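Local coordinates for protein orotidine 5'-phosphate decarboxylase (PDB 2CZ5) that probably catalyses the decarboxylation of orotidine 5'-monophosphate to UMP, the last step of de novo UMP synthesis, at residues 5-10 against 29-34; 92-97 against 129-134. One frame throughout, in Å; residues are numbered along the deposited sequence.

Interaction 1 of 2, residues 5-10 against 29-34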
ATOM      1  N   ALA A   5       7.716  14.974   5.162  1.00 15.35           N
ATOM      2  CA  ALA A   5       7.020  14.039   4.286  1.00 14.19           C
ATOM      3  C   ALA A   5       7.314  14.580   2.888  1.00 15.64           C
ATOM      4  O   ALA A   5       6.640  15.494   2.427  1.00 14.58           O
ATOM      5  CB  ALA A   5       5.529  14.056   4.568  1.00 12.49           C
ATOM      6  N   LEU A   6       8.338  14.024   2.242  1.00 17.02           N
ATOM      7  CA  LEU A   6       8.759  14.478   0.910  1.00 17.28           C
ATOM      8  C   LEU A   6       7.960  13.861  -0.211  1.00 14.63           C
ATOM      9  O   LEU A   6       8.480  13.042  -0.982  1.00 17.75           O
ATOM     10  CB  LEU A   6      10.231  14.155   0.678  1.00 20.17           C
ATOM     11  CG  LEU A   6      11.228  15.307   0.610  1.00 27.50           C
ATOM     12  CD1 LEU A   6      12.543  14.725   0.130  1.00 22.28           C
ATOM     13  CD2 LEU A   6      10.746  16.430  -0.324  1.00 15.72           C
ATOM     14  N   ASP A   7       6.711  14.262  -0.330  1.00 16.44           N
ATOM     15  CA  ASP A   7       5.874  13.669  -1.343  1.00 18.56           C
ATOM     16  C   ASP A   7       5.857  14.412  -2.663  1.00 17.22           C
ATOM     17  O   ASP A   7       4.882  15.091  -2.991  1.00 16.61           O
ATOM     18  CB  ASP A   7       4.458  13.483  -0.796  1.00 14.74           C
ATOM     19  CG  ASP A   7       4.444  12.632   0.478  1.00 17.23           C
ATOM     20  OD1 ASP A   7       5.222  11.646   0.549  1.00 15.26           O
ATOM     21  OD2 ASP A   7       3.655  12.949   1.386  1.00 15.28           O
ATOM     22  N   VAL A   8       6.970  14.282  -3.382  1.00 19.06           N
ATOM     23  CA  VAL A   8       7.144  14.860  -4.715  1.00 21.03           C
ATOM     24  C   VAL A   8       7.648  13.694  -5.566  1.00 19.77           C
ATOM     25  O   VAL A   8       8.105  12.681  -5.027  1.00 17.04           O
ATOM     26  CB  VAL A   8       8.180  16.023  -4.729  1.00 21.75           C
ATOM     27  CG1 VAL A   8       7.701  17.159  -3.819  1.00 20.05           C
ATOM     28  CG2 VAL A   8       9.548  15.525  -4.308  1.00 21.56           C
ATOM     29  N   TYR A   9       7.558  13.823  -6.886  1.00 18.79           N
ATOM     30  CA  TYR A   9       7.994  12.758  -7.793  1.00 20.16           C
ATOM     31  C   TYR A   9       9.464  12.796  -8.191  1.00 21.99           C
ATOM     32  O   TYR A   9      10.118  11.759  -8.287  1.00 23.40           O
ATOM     33  CB  TYR A   9       7.216  12.812  -9.111  1.00 21.99           C
ATOM     34  CG  TYR A   9       5.734  12.607  -9.014  1.00 21.82           C
ATOM     35  CD1 TYR A   9       5.202  11.498  -8.358  1.00 24.85           C
ATOM     36  CD2 TYR A   9       4.857  13.495  -9.636  1.00 25.79           C
ATOM     37  CE1 TYR A   9       3.830  11.276  -8.327  1.00 23.11           C
ATOM     38  CE2 TYR A   9       3.483  13.281  -9.610  1.00 28.61           C
ATOM     39  CZ  TYR A   9       2.978  12.166  -8.953  1.00 26.53           C
ATOM     40  OH  TYR A   9       1.623  11.955  -8.940  1.00 24.07           O
ATOM     41  N   GLU A  10       9.947  14.005  -8.460  1.00 23.11           N
ATOM     42  CA  GLU A  10      11.307  14.249  -8.944  1.00 24.48           C
ATOM     43  C   GLU A  10      12.433  14.200  -7.925  1.00 23.43           C
ATOM     44  O   GLU A  10      12.413  14.925  -6.935  1.00 23.46           O
ATOM     45  CB  GLU A  10      11.345  15.598  -9.661  1.00 24.87           C
ATOM     46  CG  GLU A  10      10.250  15.779 -10.723  1.00 31.22           C
ATOM     47  CD  GLU A  10       8.874  16.172 -10.149  1.00 39.91           C
ATOM     48  OE1 GLU A  10       7.906  16.258 -10.947  1.00 40.54           O
ATOM     49  OE2 GLU A  10       8.750  16.404  -8.918  1.00 38.47           O
ATOM     50  N   LYS A  29      10.688  11.373   5.444  1.00 13.58           N
ATOM     51  CA  LYS A  29       9.762  10.276   5.190  1.00 12.17           C
ATOM     52  C   LYS A  29       9.476  10.203   3.690  1.00 17.36           C
ATOM     53  O   LYS A  29       8.995  11.169   3.091  1.00 14.61           O
ATOM     54  CB  LYS A  29       8.467  10.497   5.967  1.00 10.92           C
ATOM     55  CG  LYS A  29       7.465   9.352   5.877  1.00 12.43           C
ATOM     56  CD  LYS A  29       6.277   9.556   6.849  1.00 14.21           C
ATOM     57  CE  LYS A  29       5.354  10.717   6.453  1.00 15.23           C
ATOM     58  NZ  LYS A  29       4.638  10.477   5.153  1.00 11.46           N
ATOM     59  N   VAL A  30       9.782   9.048   3.108  1.00 14.82           N
ATOM     60  CA  VAL A  30       9.599   8.802   1.684  1.00 20.72           C
ATOM     61  C   VAL A  30       8.388   7.883   1.516  1.00 21.68           C
ATOM     62  O   VAL A  30       8.238   6.892   2.247  1.00 19.52           O
ATOM     63  CB  VAL A  30      10.871   8.119   1.076  1.00 20.07           C
ATOM     64  CG1 VAL A  30      10.668   7.845  -0.409  1.00 18.71           C
ATOM     65  CG2 VAL A  30      12.097   9.011   1.287  1.00 24.32           C
ATOM     66  N   ASN A  31       7.525   8.216   0.561  1.00 17.16           N
ATOM     67  CA  ASN A  31       6.329   7.423   0.312  1.00 18.00           C
ATOM     68  C   ASN A  31       6.424   6.926  -1.143  1.00 16.78           C
ATOM     69  O   ASN A  31       7.416   7.181  -1.833  1.00 10.63           O
ATOM     70  CB  ASN A  31       5.081   8.302   0.528  1.00 16.40           C
ATOM     71  CG  ASN A  31       3.816   7.493   0.836  1.00 16.47           C
ATOM     72  OD1 ASN A  31       3.522   6.496   0.178  1.00 16.23           O
ATOM     73  ND2 ASN A  31       3.046   7.950   1.823  1.00 16.73           N
ATOM     74  N   TRP A  32       5.409   6.213  -1.604  1.00 15.24           N
ATOM     75  CA  TRP A  32       5.442   5.664  -2.953  1.00 16.66           C
ATOM     76  C   TRP A  32       5.590   6.706  -4.078  1.00 15.61           C
ATOM     77  O   TRP A  32       6.171   6.405  -5.114  1.00 12.86           O
ATOM     78  CB  TRP A  32       4.205   4.775  -3.191  1.00 14.10           C
ATOM     79  CG  TRP A  32       4.136   3.535  -2.295  1.00 16.38           C
ATOM     80  CD1 TRP A  32       3.184   3.265  -1.356  1.00 17.09           C
ATOM     81  CD2 TRP A  32       5.013   2.395  -2.313  1.00 16.61           C
ATOM     82  NE1 TRP A  32       3.407   2.028  -0.791  1.00 16.20           N
ATOM     83  CE2 TRP A  32       4.523   1.474  -1.359  1.00 15.70           C
ATOM     84  CE3 TRP A  32       6.167   2.064  -3.045  1.00 16.29           C
ATOM     85  CZ2 TRP A  32       5.144   0.243  -1.114  1.00 15.27           C
ATOM     86  CZ3 TRP A  32       6.788   0.833  -2.801  1.00 17.62           C
ATOM     87  CH2 TRP A  32       6.271  -0.060  -1.839  1.00 15.15           C
ATOM     88  N   PRO A  33       5.085   7.939  -3.891  1.00 16.72           N
ATOM     89  CA  PRO A  33       5.254   8.905  -4.993  1.00 18.82           C
ATOM     90  C   PRO A  33       6.713   9.126  -5.384  1.00 17.97           C
ATOM     91  O   PRO A  33       7.066   9.101  -6.564  1.00 16.73           O
ATOM     92  CB  PRO A  33       4.636  10.181  -4.430  1.00 18.51           C
ATOM     93  CG  PRO A  33       3.537   9.658  -3.594  1.00 16.90           C
ATOM     94  CD  PRO A  33       4.211   8.506  -2.852  1.00 12.40           C
ATOM     95  N   LEU A  34       7.565   9.332  -4.391  1.00 15.90           N
ATOM     96  CA  LEU A  34       8.971   9.577  -4.670  1.00 14.76           C
ATOM     97  C   LEU A  34       9.714   8.320  -5.095  1.00 14.97           C
ATOM     98  O   LEU A  34      10.632   8.390  -5.924  1.00 17.23           O
ATOM     99  CB  LEU A  34       9.650  10.213  -3.455  1.00 16.58           C
ATOM    100  CG  LEU A  34      11.129  10.602  -3.578  1.00 15.32           C
ATOM    101  CD1 LEU A  34      11.348  11.632  -4.721  1.00 19.67           C
ATOM    102  CD2 LEU A  34      11.575  11.182  -2.245  1.00 18.71           C
TER
HETATM  103  O   HOH W   1       7.175  10.441  -1.025  1.00 15.03           O
HETATM  104  O   HOH W   2       3.163  10.569   2.836  1.00 13.62           O
HETATM  105  O   HOH W   3       6.212  10.911   2.741  1.00 16.52           O

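Interaction 2 of 2, residues 92-97 against 129-134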
ATOM      1  N   SER A  92       1.248 -10.020   9.342  1.00 15.89           N
ATOM      2  CA  SER A  92       1.787  -9.133   8.321  1.00 16.16           C
ATOM      3  C   SER A  92       2.684  -8.054   8.926  1.00 18.58           C
ATOM      4  O   SER A  92       3.630  -7.579   8.288  1.00 16.45           O
ATOM      5  CB  SER A  92       0.647  -8.485   7.536  1.00 18.72           C
ATOM      6  OG  SER A  92      -0.024  -9.474   6.796  1.00 15.69           O
ATOM      7  N   VAL A  93       2.399  -7.669  10.167  1.00 15.40           N
ATOM      8  CA  VAL A  93       3.206  -6.656  10.836  1.00 16.89           C
ATOM      9  C   VAL A  93       4.561  -7.248  11.240  1.00 15.32           C
ATOM     10  O   VAL A  93       5.617  -6.616  11.055  1.00 14.49           O
ATOM     11  CB  VAL A  93       2.466  -6.102  12.089  1.00 18.14           C
ATOM     12  CG1 VAL A  93       3.404  -5.240  12.947  1.00 16.00           C
ATOM     13  CG2 VAL A  93       1.270  -5.278  11.653  1.00 18.80           C
ATOM     14  N   MET A  94       4.533  -8.459  11.792  1.00 18.90           N
ATOM     15  CA  MET A  94       5.763  -9.117  12.226  1.00 18.59           C
ATOM     16  C   MET A  94       6.677  -9.476  11.048  1.00 17.65           C
ATOM     17  O   MET A  94       7.894  -9.449  11.170  1.00 18.24           O
ATOM     18  CB  MET A  94       5.427 -10.355  13.047  1.00 19.69           C
ATOM     19  CG  MET A  94       4.576 -10.053  14.301  1.00 20.63           C
ATOM     20  SD  MET A  94       5.378  -8.882  15.439  1.00 24.62           S
ATOM     21  CE  MET A  94       7.014  -9.541  15.477  1.00 28.03           C
ATOM     22  N   ALA A  95       6.097  -9.791   9.893  1.00 16.95           N
ATOM     23  CA  ALA A  95       6.912 -10.114   8.721  1.00 16.18           C
ATOM     24  C   ALA A  95       7.848  -8.948   8.413  1.00 13.93           C
ATOM     25  O   ALA A  95       8.965  -9.132   7.909  1.00 14.18           O
ATOM     26  CB  ALA A  95       6.013 -10.394   7.493  1.00 14.06           C
ATOM     27  N   VAL A  96       7.378  -7.739   8.699  1.00 15.35           N
ATOM     28  CA  VAL A  96       8.178  -6.551   8.453  1.00 17.16           C
ATOM     29  C   VAL A  96       9.121  -6.281   9.619  1.00 15.85           C
ATOM     30  O   VAL A  96      10.302  -5.994   9.415  1.00 17.59           O
ATOM     31  CB  VAL A  96       7.296  -5.310   8.239  1.00 17.84           C
ATOM     32  CG1 VAL A  96       8.184  -4.078   7.977  1.00 14.76           C
ATOM     33  CG2 VAL A  96       6.329  -5.553   7.061  1.00 15.77           C
ATOM     34  N   LYS A  97       8.599  -6.386  10.833  1.00 18.06           N
ATOM     35  CA  LYS A  97       9.395  -6.132  12.039  1.00 20.55           C
ATOM     36  C   LYS A  97      10.615  -7.038  12.166  1.00 21.55           C
ATOM     37  O   LYS A  97      11.642  -6.647  12.717  1.00 19.48           O
ATOM     38  CB  LYS A  97       8.518  -6.274  13.287  1.00 20.32           C
ATOM     39  CG  LYS A  97       9.182  -5.776  14.578  1.00 22.51           C
ATOM     40  CD  LYS A  97       8.239  -5.940  15.754  1.00 23.93           C
ATOM     41  CE  LYS A  97       8.739  -5.162  16.974  1.00 19.61           C
ATOM     42  NZ  LYS A  97      10.092  -5.623  17.414  1.00 17.28           N
ATOM     43  N   ASN A 129       0.878  -2.167  21.519  1.00 18.74           N
ATOM     44  CA  ASN A 129       1.485  -2.330  22.839  1.00 19.08           C
ATOM     45  C   ASN A 129       2.134  -3.705  22.970  1.00 20.68           C
ATOM     46  O   ASN A 129       3.174  -3.849  23.598  1.00 25.58           O
ATOM     47  CB  ASN A 129       0.441  -2.147  23.953  1.00 20.95           C
ATOM     48  CG  ASN A 129       0.140  -0.677  24.246  1.00 20.44           C
ATOM     49  OD1 ASN A 129       0.918   0.206  23.899  1.00 22.76           O
ATOM     50  ND2 ASN A 129      -0.982  -0.419  24.915  1.00 21.88           N
ATOM     51  N   GLU A 130       1.517  -4.718  22.375  1.00 19.29           N
ATOM     52  CA  GLU A 130       2.054  -6.069  22.445  1.00 21.82           C
ATOM     53  C   GLU A 130       3.286  -6.245  21.544  1.00 22.58           C
ATOM     54  O   GLU A 130       4.304  -6.835  21.943  1.00 19.42           O
ATOM     55  CB  GLU A 130       0.931  -7.052  22.081  1.00 22.97           C
ATOM     56  CG  GLU A 130       1.286  -8.528  22.159  1.00 30.82           C
ATOM     57  CD  GLU A 130       1.840  -9.071  20.852  1.00 35.16           C
ATOM     58  OE1 GLU A 130       1.217  -8.813  19.790  1.00 33.41           O
ATOM     59  OE2 GLU A 130       2.884  -9.767  20.895  1.00 34.94           O
ATOM     60  N   ILE A 131       3.203  -5.708  20.333  1.00 19.92           N
ATOM     61  CA  ILE A 131       4.289  -5.796  19.360  1.00 19.24           C
ATOM     62  C   ILE A 131       5.508  -4.950  19.703  1.00 16.20           C
ATOM     63  O   ILE A 131       6.652  -5.346  19.440  1.00 19.10           O
ATOM     64  CB  ILE A 131       3.782  -5.343  17.958  1.00 20.14           C
ATOM     65  CG1 ILE A 131       2.653  -6.262  17.498  1.00 25.50           C
ATOM     66  CG2 ILE A 131       4.934  -5.305  16.960  1.00 15.26           C
ATOM     67  CD1 ILE A 131       3.068  -7.677  17.283  1.00 37.57           C
ATOM     68  N   GLU A 132       5.241  -3.776  20.271  1.00 16.98           N
ATOM     69  CA  GLU A 132       6.246  -2.775  20.647  1.00 18.24           C
ATOM     70  C   GLU A 132       7.063  -2.242  19.477  1.00 17.59           C
ATOM     71  O   GLU A 132       8.283  -2.401  19.409  1.00 17.25           O
ATOM     72  CB  GLU A 132       7.172  -3.305  21.753  1.00 20.94           C
ATOM     73  CG  GLU A 132       6.393  -3.725  22.986  1.00 23.17           C
ATOM     74  CD  GLU A 132       7.285  -3.995  24.189  1.00 29.66           C
ATOM     75  OE1 GLU A 132       7.903  -3.044  24.703  1.00 33.79           O
ATOM     76  OE2 GLU A 132       7.369  -5.159  24.616  1.00 33.94           O
ATOM     77  N   PRO A 133       6.386  -1.608  18.509  1.00 16.00           N
ATOM     78  CA  PRO A 133       7.108  -1.063  17.363  1.00 16.75           C
ATOM     79  C   PRO A 133       7.911   0.151  17.833  1.00 18.36           C
ATOM     80  O   PRO A 133       7.820   0.556  18.997  1.00 14.98           O
ATOM     81  CB  PRO A 133       5.982  -0.641  16.428  1.00 12.17           C
ATOM     82  CG  PRO A 133       4.942  -0.145  17.406  1.00 14.28           C
ATOM     83  CD  PRO A 133       4.955  -1.261  18.445  1.00 13.92           C
ATOM     84  N   PHE A 134       8.677   0.749  16.930  1.00 18.98           N
ATOM     85  CA  PHE A 134       9.430   1.935  17.299  1.00 19.30           C
ATOM     86  C   PHE A 134       8.433   3.044  17.655  1.00 19.62           C
ATOM     87  O   PHE A 134       8.639   3.809  18.599  1.00 18.38           O
ATOM     88  CB  PHE A 134      10.329   2.377  16.140  1.00 18.62           C
ATOM     89  CG  PHE A 134      10.811   3.785  16.265  1.00 21.63           C
ATOM     90  CD1 PHE A 134      10.231   4.803  15.504  1.00 20.01           C
ATOM     91  CD2 PHE A 134      11.827   4.109  17.158  1.00 20.72           C
ATOM     92  CE1 PHE A 134      10.657   6.125  15.631  1.00 20.39           C
ATOM     93  CE2 PHE A 134      12.264   5.438  17.294  1.00 24.40           C
ATOM     94  CZ  PHE A 134      11.677   6.442  16.528  1.00 23.81           C
TER
HETATM   95  O   HOH W   4      10.200  -4.420  20.015  1.00 32.62           O

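Interaction 1 of 2, residues 5-10 against 29-34
Leu6 donates its backbone N-H to the carbonyl of Lys29 (N to O 3.1 Å), the direct hydrogen bond between the two segments, where Ala5 and Lys29 pair as parallel strand residues. The side chains of this pair lie on one face of the sheet, and CB of Ala5 sits 3.7 Å from NZ of Lys29. Further on, OD1 of Asp7 comes within 3.3 Å of CB of Asn31, with the carboxylate and amide planes 73° apart, and acid and amide are joined through water: one molecule gives a proton to OD2 and accepts one from ND2 of Asn31. A second accepts from the backbone N of Asn31 (2.8 Å) and lies close to OD1; a third accepts from NZ of Lys29 and donates both to the carbonyl O of Lys29 and to OD1 of Asp7. This is the C-terminal rim of a TIM barrel, where strands 2-5 and 27-31 give way to loop and helix; Asp7 and Lys29 are both substrate-binding residues. Beyond the rim, Leu34 packs against the loop 5-10. The backbone sets its CB 3.3 Å from Val8 O, and chi1 (-178°) with chi2 (60°) swings CD1 onto the same oxygen at 3.4 Å, while CD2 packs on CD1 of Leu6. The ring of Tyr9 turns its edge to Pro33, whose carbonyl O lies in the ring plane 3.5 Å from CD1. In the next shell, two bends near the end of the Lys29 chain bring NZ to a salt bridge with Asp57 and a hydrogen bond to a citrate, probably from the crystallisation liquor. Tyr9 OH and Asn31 ND2 are hydrogen-bonded to Leu69 O and Asp62 OD2 of the second subunit, respectively.

Interaction 2 of 2, residues 92-97 against 129-134
Ile131 carries the apolar contact, touching Val93, Met94 and Lys97 of helix 90-97. Its CD1 lies against SD of Met94 at 3.2 Å, a doubtfully short separation. Met94 folds back at chi2 and chi3 (-59° and -45°), and its sulfur, rather than its terminal methyl, is what faces the isoleucine. The other branch, CG2, stands opposite the backbone N of Ile131 and reaches both CG1 of Val93, at 4.3 Å, and CD of Lys97, at 3.6 Å. Met94 and Lys97 each run past the isoleucine in the opposite sense, alongside it.

The polar part belongs to Lys97. Its chain is extended until chi4 (-60°) turns the amine aside, leaving CE of Lys97 3.2 Å from Ile131 O. The same CE of Lys97 is 3.7 Å from Glu132 O. NZ itself donates to a water at 2.9 Å, and this water donates in turn to Glu132 O at 2.8 Å. The lysine charge would probably be favourable near the carbonyl end of helix 121-131. Replacing Lys97 by an alanine would probably leave the water without its donor and uncover CG2 of Ile131 where CD had lain.

Glu132, with positive phi, takes the chain out of the helix, and Pro133 packs onto Ile102 and Met104 of strand 101-105. Val93 also rests on Ile102, and a salt bridge from Glu130 to Arg90 adds a further tie. The two helices are neighbours in the outer layer of a (beta/alpha)8 TIM barrel, meeting at their C-terminal ends outside strand 101-105, which lies between them in the chain.

In the fold
Interactions 1 and 2 belong to one eight-stranded barrel but do not touch: their centres lie 24 Å apart and their nearest atoms about 10 Å. Interaction 1 is at the mouth, carrying Asp7 and Lys29, which both bind substrate, the lysine also meeting the citrate that probably came from the crystallisation liquor; several of its side chains reach the second subunit. Interaction 2 joins two outer helices near strand 101-105, farther along the chain. Its own touching side chains lie back from the site, Met94 about 8 Å from Pro64 and Val93 about 11 Å from the proton donor Lys59, side chain to side chain, though Ser92 of the same helix meets Asp62 and Pro64.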